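Local coordinates for HTH cro/C1-type domain-containing protein (Thermotoga maritima, PDB 2WUS) that forms the cytoplasmic helix-turn-helix part of RodZ, a membrane protein that, as in its relatives, probably links the MreB cytoskeleton to the membrane, and may also bind DNA, at residues C[3-8]-C[74-79]; C[10-15]-C[38-43]; C[19-24]-C[62-67]. All blocks are in the same frame, centred on the assembly; numbering follows the deposited sequence.

Interaction 1 of 3, residues C[3-8]-C[74-79]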
# COMPACT_ATOMS: atom_id res chain seq x y z
N GLU C 3 -2.95 -24.22 -21.62
CA GLU C 3 -1.89 -24.86 -22.38
C GLU C 3 -0.61 -24.11 -22.07
O GLU C 3 0.44 -24.71 -21.86
CB GLU C 3 -2.20 -24.85 -23.88
CG GLU C 3 -2.94 -26.10 -24.37
CD GLU C 3 -3.95 -26.65 -23.36
OE1 GLU C 3 -3.91 -27.87 -23.07
OE2 GLU C 3 -4.79 -25.87 -22.86
N LYS C 4 -0.72 -22.79 -21.98
CA LYS C 4 0.41 -21.95 -21.61
C LYS C 4 0.89 -22.17 -20.17
O LYS C 4 2.08 -22.00 -19.88
CB LYS C 4 0.08 -20.48 -21.85
CG LYS C 4 0.86 -19.88 -23.00
CD LYS C 4 -0.05 -19.35 -24.08
CE LYS C 4 0.60 -19.47 -25.46
NZ LYS C 4 1.99 -18.94 -25.48
N TRP C 5 -0.02 -22.52 -19.26
CA TRP C 5 0.35 -22.92 -17.90
C TRP C 5 1.15 -24.23 -17.94
O TRP C 5 2.19 -24.36 -17.29
CB TRP C 5 -0.89 -23.12 -17.01
CG TRP C 5 -1.59 -21.88 -16.54
CD1 TRP C 5 -1.22 -20.58 -16.75
CD2 TRP C 5 -2.81 -21.81 -15.77
NE1 TRP C 5 -2.12 -19.72 -16.16
CE2 TRP C 5 -3.11 -20.47 -15.55
CE3 TRP C 5 -3.67 -22.79 -15.25
CZ2 TRP C 5 -4.22 -20.05 -14.83
CZ3 TRP C 5 -4.79 -22.37 -14.53
CH2 TRP C 5 -5.05 -21.02 -14.33
N LYS C 6 0.64 -25.19 -18.71
CA LYS C 6 1.29 -26.49 -18.84
C LYS C 6 2.73 -26.31 -19.28
O LYS C 6 3.64 -26.90 -18.72
CB LYS C 6 0.54 -27.36 -19.84
CG LYS C 6 -0.70 -28.04 -19.28
CD LYS C 6 -1.21 -29.12 -20.23
CE LYS C 6 -2.53 -29.68 -19.76
NZ LYS C 6 -2.40 -30.34 -18.42
N GLU C 7 2.92 -25.47 -20.29
CA GLU C 7 4.24 -25.13 -20.80
C GLU C 7 5.03 -24.35 -19.75
O GLU C 7 6.26 -24.32 -19.76
CB GLU C 7 4.11 -24.32 -22.09
CG GLU C 7 4.20 -22.83 -21.89
CD GLU C 7 4.04 -22.07 -23.20
OE1 GLU C 7 2.96 -22.19 -23.83
OE2 GLU C 7 4.99 -21.34 -23.59
N LEU C 8 4.29 -23.70 -18.86
CA LEU C 8 4.89 -23.02 -17.74
C LEU C 8 5.58 -24.06 -16.88
O LEU C 8 6.80 -24.12 -16.82
CB LEU C 8 3.82 -22.30 -16.93
CG LEU C 8 4.22 -21.06 -16.13
CD1 LEU C 8 3.58 -21.13 -14.77
CD2 LEU C 8 5.74 -20.95 -16.03
N LYS C 74 4.69 -13.62 -17.26
CA LYS C 74 4.08 -13.37 -18.55
C LYS C 74 3.30 -14.60 -19.02
O LYS C 74 2.14 -14.50 -19.38
CB LYS C 74 5.15 -12.97 -19.58
CG LYS C 74 4.64 -12.14 -20.75
CD LYS C 74 4.87 -12.85 -22.08
CE LYS C 74 4.22 -12.09 -23.24
NZ LYS C 74 4.46 -12.71 -24.58
N LEU C 75 3.95 -15.76 -19.00
CA LEU C 75 3.25 -17.00 -19.32
C LEU C 75 2.04 -17.18 -18.41
O LEU C 75 0.94 -17.45 -18.89
CB LEU C 75 4.17 -18.20 -19.16
CG LEU C 75 4.99 -18.64 -20.36
CD1 LEU C 75 5.79 -19.87 -19.97
CD2 LEU C 75 4.06 -18.95 -21.51
N TYR C 76 2.24 -17.05 -17.10
CA TYR C 76 1.13 -17.29 -16.20
C TYR C 76 -0.04 -16.43 -16.65
O TYR C 76 -1.18 -16.89 -16.66
CB TYR C 76 1.47 -17.03 -14.72
CG TYR C 76 0.22 -17.05 -13.84
CD1 TYR C 76 -0.52 -18.22 -13.70
CD2 TYR C 76 -0.24 -15.91 -13.20
CE1 TYR C 76 -1.68 -18.26 -12.93
CE2 TYR C 76 -1.40 -15.95 -12.42
CZ TYR C 76 -2.11 -17.12 -12.29
OH TYR C 76 -3.26 -17.19 -11.53
N GLU C 77 0.24 -15.20 -17.07
CA GLU C 77 -0.82 -14.25 -17.41
C GLU C 77 -1.48 -14.50 -18.76
O GLU C 77 -2.69 -14.31 -18.92
CB GLU C 77 -0.33 -12.79 -17.29
CG GLU C 77 -1.35 -11.84 -16.64
CD GLU C 77 -1.50 -12.05 -15.13
OE1 GLU C 77 -0.59 -11.63 -14.38
OE2 GLU C 77 -2.52 -12.62 -14.70
N GLU C 78 -0.69 -14.94 -19.74
CA GLU C 78 -1.27 -15.43 -20.99
C GLU C 78 -2.22 -16.56 -20.62
O GLU C 78 -3.31 -16.70 -21.17
CB GLU C 78 -0.19 -15.97 -21.93
CG GLU C 78 0.94 -15.02 -22.31
CD GLU C 78 1.96 -15.66 -23.26
OE1 GLU C 78 3.15 -15.26 -23.25
OE2 GLU C 78 1.58 -16.58 -24.01
N GLY C 79 -1.79 -17.38 -19.66
CA GLY C 79 -2.55 -18.56 -19.28
C GLY C 79 -3.92 -18.19 -18.77
O GLY C 79 -4.90 -18.91 -18.99

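Interaction 2 of 3, residues C[10-15]-C[38-43]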
# COMPACT_ATOMS: atom_id res chain seq x y z
N GLU C 10 6.09 -27.01 -17.37
CA GLU C 10 6.99 -27.84 -18.15
C GLU C 10 8.38 -27.25 -18.15
O GLU C 10 9.36 -27.97 -18.12
CB GLU C 10 6.49 -27.99 -19.57
CG GLU C 10 6.47 -29.41 -20.10
CD GLU C 10 5.86 -29.47 -21.49
OE1 GLU C 10 6.41 -28.84 -22.43
OE2 GLU C 10 4.82 -30.15 -21.66
N THR C 11 8.47 -25.93 -18.19
CA THR C 11 9.78 -25.30 -18.20
C THR C 11 10.42 -25.43 -16.83
O THR C 11 11.63 -25.67 -16.72
CB THR C 11 9.72 -23.81 -18.61
OG1 THR C 11 8.97 -23.69 -19.83
CG2 THR C 11 11.12 -23.25 -18.83
N PHE C 12 9.60 -25.26 -15.79
CA PHE C 12 10.04 -25.41 -14.41
C PHE C 12 10.59 -26.81 -14.17
O PHE C 12 11.72 -26.96 -13.70
CB PHE C 12 8.89 -25.17 -13.43
CG PHE C 12 8.63 -23.72 -13.13
CD1 PHE C 12 9.64 -22.91 -12.63
CD2 PHE C 12 7.37 -23.17 -13.32
CE1 PHE C 12 9.41 -21.59 -12.35
CE2 PHE C 12 7.13 -21.85 -13.04
CZ PHE C 12 8.15 -21.05 -12.55
N ARG C 13 9.77 -27.82 -14.47
CA ARG C 13 10.18 -29.20 -14.26
C ARG C 13 11.50 -29.41 -14.96
O ARG C 13 12.48 -29.84 -14.34
CB ARG C 13 9.14 -30.19 -14.80
CG ARG C 13 9.62 -31.65 -14.90
CD ARG C 13 8.45 -32.65 -14.97
NE ARG C 13 8.06 -33.15 -13.64
CZ ARG C 13 6.89 -33.73 -13.35
NH1 ARG C 13 6.66 -34.14 -12.10
NH2 ARG C 13 5.96 -33.91 -14.27
N LYS C 14 11.54 -29.05 -16.24
CA LYS C 14 12.72 -29.28 -17.08
C LYS C 14 13.97 -28.59 -16.54
O LYS C 14 15.07 -29.14 -16.62
CB LYS C 14 12.45 -28.84 -18.52
CG LYS C 14 13.68 -28.88 -19.42
CD LYS C 14 13.35 -28.44 -20.84
CE LYS C 14 14.60 -28.32 -21.70
NZ LYS C 14 14.28 -27.78 -23.06
N LYS C 15 13.79 -27.40 -15.99
CA LYS C 15 14.92 -26.61 -15.52
C LYS C 15 15.40 -27.08 -14.15
O LYS C 15 16.57 -26.91 -13.80
CB LYS C 15 14.54 -25.13 -15.46
CG LYS C 15 15.65 -24.21 -15.87
CD LYS C 15 16.75 -24.15 -14.85
CE LYS C 15 18.10 -23.96 -15.54
NZ LYS C 15 18.03 -22.98 -16.67
N LYS C 38 4.58 -29.47 -7.30
CA LYS C 38 4.18 -30.52 -8.23
C LYS C 38 3.10 -29.98 -9.14
O LYS C 38 3.26 -29.91 -10.35
CB LYS C 38 3.68 -31.79 -7.52
CG LYS C 38 3.41 -32.97 -8.48
CD LYS C 38 4.34 -34.17 -8.22
CE LYS C 38 4.90 -34.81 -9.51
NZ LYS C 38 3.89 -35.53 -10.34
N ARG C 39 1.99 -29.58 -8.53
CA ARG C 39 0.89 -28.97 -9.26
C ARG C 39 1.39 -27.93 -10.27
O ARG C 39 1.04 -27.98 -11.44
CB ARG C 39 -0.12 -28.36 -8.27
CG ARG C 39 -0.56 -29.33 -7.16
CD ARG C 39 -1.87 -28.92 -6.53
NE ARG C 39 -2.71 -28.23 -7.52
CZ ARG C 39 -3.89 -27.68 -7.25
NH1 ARG C 39 -4.56 -27.07 -8.22
NH2 ARG C 39 -4.41 -27.74 -6.03
N ILE C 40 2.22 -27.00 -9.82
CA ILE C 40 2.74 -25.96 -10.71
C ILE C 40 3.39 -26.55 -11.96
O ILE C 40 3.27 -25.99 -13.06
CB ILE C 40 3.74 -25.06 -9.99
CG1 ILE C 40 2.99 -24.06 -9.11
CG2 ILE C 40 4.63 -24.34 -10.97
CD1 ILE C 40 3.88 -23.31 -8.18
N GLU C 41 4.08 -27.68 -11.78
CA GLU C 41 4.85 -28.28 -12.85
C GLU C 41 3.94 -28.99 -13.85
O GLU C 41 4.15 -28.93 -15.07
CB GLU C 41 5.93 -29.21 -12.29
CG GLU C 41 7.07 -28.50 -11.57
CD GLU C 41 8.30 -29.40 -11.34
OE1 GLU C 41 9.43 -28.86 -11.27
OE2 GLU C 41 8.14 -30.64 -11.22
N GLU C 42 2.91 -29.65 -13.35
CA GLU C 42 1.94 -30.28 -14.24
C GLU C 42 0.92 -29.27 -14.78
O GLU C 42 -0.01 -29.62 -15.52
CB GLU C 42 1.28 -31.48 -13.57
CG GLU C 42 1.21 -31.38 -12.08
CD GLU C 42 1.09 -32.74 -11.43
OE1 GLU C 42 0.25 -32.89 -10.50
OE2 GLU C 42 1.83 -33.65 -11.86
N GLY C 43 1.13 -28.01 -14.41
CA GLY C 43 0.40 -26.89 -14.95
C GLY C 43 -0.97 -26.67 -14.35
O GLY C 43 -1.84 -26.07 -14.98

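Interaction 3 of 3, residues C[19-24]-C[62-67]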
# COMPACT_ATOMS: atom_id res chain seq x y z
N ARG C 19 19.41 -30.18 -12.87
CA ARG C 19 20.31 -30.15 -11.72
C ARG C 19 19.95 -31.21 -10.69
O ARG C 19 18.84 -31.73 -10.67
CB ARG C 19 20.27 -28.78 -11.07
CG ARG C 19 20.08 -27.70 -12.12
CD ARG C 19 19.35 -26.51 -11.57
NE ARG C 19 19.83 -25.27 -12.19
CZ ARG C 19 20.08 -24.16 -11.52
NH1 ARG C 19 20.52 -23.09 -12.17
NH2 ARG C 19 19.90 -24.11 -10.20
N ARG C 20 20.91 -31.54 -9.83
CA ARG C 20 20.70 -32.58 -8.83
C ARG C 20 19.60 -32.17 -7.84
O ARG C 20 19.72 -32.46 -6.64
CB ARG C 20 22.03 -32.87 -8.09
CG ARG C 20 22.08 -34.23 -7.35
CD ARG C 20 23.35 -34.40 -6.48
NE ARG C 20 23.24 -35.52 -5.53
CZ ARG C 20 24.11 -35.79 -4.55
NH1 ARG C 20 23.92 -36.83 -3.74
NH2 ARG C 20 25.18 -35.02 -4.39
N ILE C 21 18.53 -31.52 -8.33
CA ILE C 21 17.52 -30.97 -7.41
C ILE C 21 16.19 -31.69 -7.35
O ILE C 21 15.41 -31.67 -8.29
CB ILE C 21 17.19 -29.50 -7.68
CG1 ILE C 21 18.47 -28.72 -7.98
CG2 ILE C 21 16.48 -28.92 -6.47
CD1 ILE C 21 18.23 -27.27 -8.31
N THR C 22 15.92 -32.27 -6.19
CA THR C 22 14.66 -32.96 -5.98
C THR C 22 13.56 -31.98 -5.58
O THR C 22 13.84 -30.96 -4.97
CB THR C 22 14.82 -34.05 -4.88
OG1 THR C 22 15.40 -33.48 -3.70
CG2 THR C 22 15.73 -35.15 -5.38
N LEU C 23 12.31 -32.30 -5.91
CA LEU C 23 11.19 -31.48 -5.46
C LEU C 23 11.35 -31.10 -4.01
O LEU C 23 11.14 -29.96 -3.62
CB LEU C 23 9.89 -32.23 -5.57
CG LEU C 23 9.20 -32.14 -6.90
CD1 LEU C 23 7.78 -32.65 -6.69
CD2 LEU C 23 9.21 -30.71 -7.39
N LEU C 24 11.71 -32.07 -3.18
CA LEU C 24 11.77 -31.76 -1.77
C LEU C 24 12.91 -30.83 -1.41
O LEU C 24 12.79 -30.08 -0.44
CB LEU C 24 11.83 -33.02 -0.93
CG LEU C 24 11.77 -32.66 0.55
CD1 LEU C 24 10.75 -33.50 1.25
CD2 LEU C 24 13.13 -32.81 1.17
N SER C 62 11.07 -19.37 -10.06
CA SER C 62 11.88 -18.85 -11.16
C SER C 62 13.21 -18.25 -10.71
O SER C 62 14.20 -18.38 -11.41
CB SER C 62 11.10 -17.80 -11.94
OG SER C 62 9.87 -18.34 -12.36
N GLU C 63 13.21 -17.57 -9.57
CA GLU C 63 14.42 -16.95 -9.04
C GLU C 63 15.36 -18.01 -8.51
O GLU C 63 16.58 -17.86 -8.58
CB GLU C 63 14.07 -15.98 -7.92
CG GLU C 63 13.44 -14.66 -8.36
CD GLU C 63 13.27 -13.67 -7.19
OE1 GLU C 63 12.52 -12.69 -7.34
OE2 GLU C 63 13.89 -13.90 -6.13
N PHE C 64 14.79 -19.08 -7.96
CA PHE C 64 15.54 -20.23 -7.45
C PHE C 64 16.26 -21.02 -8.55
O PHE C 64 17.39 -21.46 -8.36
CB PHE C 64 14.61 -21.16 -6.67
CG PHE C 64 15.23 -22.49 -6.34
CD1 PHE C 64 16.34 -22.57 -5.50
CD2 PHE C 64 14.69 -23.66 -6.85
CE1 PHE C 64 16.90 -23.78 -5.20
CE2 PHE C 64 15.25 -24.89 -6.54
CZ PHE C 64 16.36 -24.95 -5.72
N LEU C 65 15.57 -21.22 -9.67
CA LEU C 65 16.16 -21.80 -10.87
C LEU C 65 16.74 -20.66 -11.71
O LEU C 65 16.63 -19.50 -11.34
CB LEU C 65 15.11 -22.58 -11.65
CG LEU C 65 14.30 -23.59 -10.82
CD1 LEU C 65 13.17 -24.21 -11.63
CD2 LEU C 65 15.19 -24.68 -10.23
N GLU C 66 17.35 -20.95 -12.84
CA GLU C 66 18.01 -19.89 -13.60
C GLU C 66 16.99 -19.00 -14.30
O GLU C 66 17.37 -18.06 -15.00
CB GLU C 66 18.99 -20.49 -14.63
CG GLU C 66 19.91 -19.48 -15.34
CD GLU C 66 19.48 -19.16 -16.78
OE1 GLU C 66 19.91 -18.11 -17.31
OE2 GLU C 66 18.73 -19.96 -17.39
N LEU C 67 15.71 -19.30 -14.13
CA LEU C 67 14.68 -18.75 -15.02
C LEU C 67 14.49 -17.22 -14.97
O LEU C 67 14.86 -16.58 -13.99
CB LEU C 67 13.34 -19.44 -14.76
CG LEU C 67 13.01 -20.69 -15.58
CD1 LEU C 67 14.15 -21.00 -16.51
CD2 LEU C 67 12.71 -21.87 -14.65

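Interaction 1 of 3, residues C[3-8]-C[74-79]
An antiparallel helix pair, with W5 and K4 meeting L75, Y76, E78 and G79, joins the first helix (3-17) to the last (69-84). The axes of the two short segments come within 7.9 Å at 155°, and the lack of a side chain at G79 lets W5 CD1 lie against its CA. W5 donates NE1-H to the main-chain oxygen Y76 O (3.0 Å); that oxygen lies in the indole plane and takes the proton on a lone pair in its carbonyl plane. Y76 lies alongside W5, its ring carried there by a chi1 of 170°; it is 13° from the plane of the five-membered ring of W5 but slid so that the two barely overlap, W5 CZ2 standing 3.6 Å from Y76 CE1. L75 CD2 lies 3.7 Å from K4 CG, and the L75 branches also touch E7 and L8. K4 NZ meets E78 OE2 at 2.8 Å, nearly end-on to the C-O bond, while K74 NZ holds E78 OE1 more weakly (3.2 Å); a long pair from K4 to E7 completes a salt-bridge network. Y76 packs on I54 and I58 of helix 51-64. The indole N-H, on a buried residue, is thus satisfied by main chain, and the network's two positive and two negative charges should largely offset one another.

Interaction 2 of 3, residues C[10-15]-C[38-43]
E41 OE2 is gripped from helix 3-17 by two arginines: R13 NE lies 3.5 Å from it, and R16 forms a salt bridge to it through NH1. The R13 pairing is a salt bridge of charges only, for E41 OE2 sits well out of the guanidinium plane, which is turned 69° from the carboxylate. R13 CG runs anti to the backbone N (chi1 168°), and the chain bends at chi3, crossing E41 at about a right angle; R13 CB packs 3.6 Å from E41 CD. The other oxygen, E41 OE1, is hydrogen-bonded to Y61 OH, so both oxygens of this buried carboxylate have partners, which would probably keep it ionised. Helix 34-42 is the second helix of the helix-turn-helix; the axes of segments 10-15 and 38-42 meet at 115° and come within 8.1 Å. On the inner side of the crossing, I40 CG2 touches F12 CD2 at 3.8 Å, and the F12 ring stacks on Y61. Further out along the R13 chain, K38 CE approaches the edge of the guanidinium; the two positive charges are close, R13 NH1 to K38 NZ 3.6 Å, but K38 NZ is bridged to E42 OE2 at 3.2 Å. G43, at positive phi, is the C' residue of a Schellman motif closing the helix.

Interaction 3 of 3, residues C[19-24]-C[62-67]
Apolar contact carries this meeting of I21 with F64 and L65, where the link leading into the first helix of the helix-turn-helix, helix 23-29, passes the C-terminal end of helix 51-64. F64 sends its ring out with CG anti to the backbone N (chi1 169°), while I21 comes from the opposite direction. The ring atom F64 CZ is met by both branches of I21: CD1 lies 3.9 Å and CG2 4.0 Å from it. The same I21 CD1 also reaches L65 CD2, more loosely, at 4.4 Å. L65 is the first residue past helix 51-64 to leave helical backbone angles, so I21 lies against the point where that helix stops.

The polar approach is looser. The R19 chain, bent at chi3, brings its guanidinium to the end of helix 51-64 and the turn after it, R19 NH2 standing 4.1 Å from F64 O and R19 NH1 3.9 Å from E66 N, with no hydrogen bond across. R19 NH1 and E66 OE2 remain 6.3 Å apart; E66 instead pairs with K15 of helix 3-17.

Two bonds to neighbouring residues steady the link. I21 O accepts from R16 NH2, and T22 at the N-cap position uses its side chain to cap a backbone N of helix 23-29.

With 189 Å² buried and no hydrogen bond or salt bridge between the segments, the contact is a modest surface one, held by van der Waals contact of I21 and R19 with F64, L65 and E66, while the charge of R19 can probably add only a weak, diffuse pull.

Overall arrangement
Interactions 1 and 2 both use helix 3-17, at successive turns, with centres about 11 Å apart; they touch where W5 CB packs on G43 O. Interaction 3 lies about 10 Å from interaction 2 and about 19 Å from interaction 1, centre to centre, on the other side of the chain's centre from interaction 1. Along the chain, 3-8 and 74-79 enclose the other two interactions, which alternate in order (10-15, 19-24, 38-43, 62-67). A salt bridge from K15 to E66 joins these two, and F12 touches S62. The first helix therefore packs against the last near its start and against helix 34-42 further on, tying the helix-turn-helix and its flanking helices into one compact all-helical domain.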